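Local coordinates for capsular polysaccharide export system protein KpsC (Thermosulfurimonas dismutans, PDB 6MGD) that probably transfers beta-linked Kdo, with 2,7 linkage, during assembly of the conserved glycolipid anchor of bacterial capsular polysaccharides, at residues P298-L303 with I309-A314. Sequence-based numbering, arbitrary orientation.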
loop_
_atom_site.group_PDB
_atom_site.type_symbol
_atom_site.label_atom_id
_atom_site.label_comp_id
_atom_site.label_asym_id
_atom_site.label_seq_id
_atom_site.Cartn_x
_atom_site.Cartn_y
_atom_site.Cartn_z
ATOM N N PRO A 298 -1.084 -4.965 -9.333
ATOM C CA PRO A 298 -2.092 -3.963 -9.681
ATOM C C PRO A 298 -2.342 -3.883 -11.181
ATOM O O PRO A 298 -1.499 -4.236 -12.008
ATOM C CB PRO A 298 -1.473 -2.652 -9.166
ATOM C CG PRO A 298 -0.012 -2.973 -8.852
ATOM C CD PRO A 298 0.258 -4.362 -9.340
ATOM N N MET A 299 -3.539 -3.412 -11.516
ATOM C CA MET A 299 -3.887 -3.107 -12.893
ATOM C C MET A 299 -3.436 -1.693 -13.246
ATOM O O MET A 299 -3.225 -0.847 -12.374
ATOM C CB MET A 299 -5.395 -3.249 -13.118
ATOM C CG MET A 299 -5.922 -4.662 -12.939
ATOM S SD MET A 299 -7.719 -4.777 -13.083
ATOM C CE MET A 299 -8.234 -3.775 -11.692
ATOM N N TYR A 300 -3.278 -1.448 -14.544
ATOM C CA TYR A 300 -2.912 -0.128 -15.044
ATOM C C TYR A 300 -3.712 0.161 -16.303
ATOM O O TYR A 300 -3.696 -0.635 -17.246
ATOM C CB TYR A 300 -1.409 -0.031 -15.341
ATOM C CG TYR A 300 -0.508 -0.244 -14.142
ATOM C CD1 TYR A 300 0.026 -1.496 -13.863
ATOM C CD2 TYR A 300 -0.183 0.810 -13.296
ATOM C CE1 TYR A 300 0.854 -1.695 -12.772
ATOM C CE2 TYR A 300 0.645 0.621 -12.201
ATOM C CZ TYR A 300 1.160 -0.634 -11.944
ATOM O OH TYR A 300 1.983 -0.829 -10.854
ATOM N N VAL A 301 -4.411 1.294 -16.314
ATOM C CA VAL A 301 -5.190 1.736 -17.466
ATOM C C VAL A 301 -4.727 3.133 -17.851
ATOM O O VAL A 301 -4.614 4.013 -16.991
ATOM C CB VAL A 301 -6.704 1.725 -17.176
ATOM C CG1 VAL A 301 -7.462 2.493 -18.252
ATOM C CG2 VAL A 301 -7.212 0.295 -17.088
ATOM N N SER A 302 -4.461 3.332 -19.140
ATOM C CA SER A 302 -3.969 4.614 -19.626
ATOM C C SER A 302 -4.983 5.724 -19.377
ATOM O O SER A 302 -6.187 5.546 -19.579
ATOM C CB SER A 302 -3.656 4.524 -21.119
ATOM O OG SER A 302 -3.391 5.806 -21.659
ATOM N N LEU A 303 -4.485 6.884 -18.942
ATOM C CA LEU A 303 -5.353 8.038 -18.745
ATOM C C LEU A 303 -5.780 8.674 -20.061
ATOM O O LEU A 303 -6.784 9.393 -20.088
ATOM C CB LEU A 303 -4.654 9.087 -17.881
ATOM C CG LEU A 303 -4.177 8.681 -16.487
ATOM C CD1 LEU A 303 -3.390 9.816 -15.851
ATOM C CD2 LEU A 303 -5.350 8.283 -15.605
ATOM N N ILE A 309 -2.178 -0.833 -19.863
ATOM C CA ILE A 309 -0.778 -0.547 -20.140
ATOM C C ILE A 309 0.074 -1.166 -19.038
ATOM O O ILE A 309 -0.422 -1.566 -17.984
ATOM C CB ILE A 309 -0.501 0.967 -20.253
ATOM C CG1 ILE A 309 -0.808 1.664 -18.926
ATOM C CG2 ILE A 309 -1.321 1.580 -21.375
ATOM C CD1 ILE A 309 -0.554 3.160 -18.942
ATOM N N SER A 310 1.377 -1.243 -19.299
ATOM C CA SER A 310 2.303 -1.771 -18.313
ATOM C C SER A 310 2.599 -0.721 -17.245
ATOM O O SER A 310 2.293 0.466 -17.394
ATOM C CB SER A 310 3.598 -2.230 -18.981
ATOM O OG SER A 310 4.344 -1.125 -19.462
ATOM N N ALA A 311 3.203 -1.178 -16.146
ATOM C CA ALA A 311 3.585 -0.259 -15.079
ATOM C C ALA A 311 4.588 0.775 -15.569
ATOM O O ALA A 311 4.613 1.904 -15.066
ATOM C CB ALA A 311 4.157 -1.036 -13.893
ATOM N N GLU A 312 5.416 0.413 -16.552
ATOM C CA GLU A 312 6.370 1.370 -17.100
ATOM C C GLU A 312 5.662 2.442 -17.919
ATOM O O GLU A 312 5.977 3.633 -17.799
ATOM C CB GLU A 312 7.414 0.641 -17.947
ATOM C CG GLU A 312 8.121 -0.498 -17.222
ATOM C CD GLU A 312 7.405 -1.827 -17.371
ATOM O OE1 GLU A 312 8.009 -2.768 -17.925
ATOM O OE2 GLU A 312 6.234 -1.929 -16.945
ATOM N N GLU A 313 4.700 2.039 -18.753
ATOM C CA GLU A 313 3.931 3.012 -19.521
ATOM C C GLU A 313 3.099 3.906 -18.610
ATOM O O GLU A 313 2.841 5.068 -18.946
ATOM C CB GLU A 313 3.038 2.290 -20.533
ATOM C CG GLU A 313 3.818 1.538 -21.607
ATOM C CD GLU A 313 2.933 0.676 -22.493
ATOM O OE1 GLU A 313 2.193 -0.174 -21.956
ATOM O OE2 GLU A 313 2.981 0.847 -23.730
ATOM N N ALA A 314 2.674 3.385 -17.456
ATOM C CA ALA A 314 1.963 4.213 -16.488
ATOM C C ALA A 314 2.878 5.281 -15.904
ATOM O O ALA A 314 2.459 6.430 -15.712
ATOM C CB ALA A 314 1.379 3.340 -15.376
HETATM O O HOH W 1 -2.269 -3.433 -15.876
#
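Tyr300, on an edge strand of the mixed sheet in this GT-B-type glycosyltransferase, lays its ring against the first turn of helix 311-322, whose N-terminus carries a capping box. The packing is tight here: CA of Ala311 stands 3.9 Å from the ring centroid, almost on the ring normal, a CH-pi contact. Alanine suits both helix positions that touch the ring, since a bare methyl lets the backbone come close; Ala311 CB meets Tyr300 CE1 at 3.5 Å, and Ala314 CB approaches CD2 obliquely at 3.6 Å. With CG anti to its own carbonyl carbon (chi1 -61°), the ring swings under Ala311; its hydroxyl is hydrogen-bonded to Leu294 O. Were Tyr300 a leucine, Ala311 CA would probably lose the flat face beneath it and Leu294 O its hydroxyl partner.

Ile309 N donates to Tyr300 O (3.0 Å) from above the carbonyl plane, and a water accepts from Tyr300 N and donates weakly to Ile309 O. The branched, apolar Ile309 side chain continues the contact, CG2 lying 3.8 Å from buried Ser302 CB, while Ser302 OG bonds with Glu317. The solvent side is looser and polar: at the start of the helix, partly exposed Ser310 and exposed Glu313 close the box. Glu313 N donates to Ser310 OG, and Ser310 N gives a nearly straight bond (172°) to the anti lone pair of Glu313 OE1, 3.0 Å away.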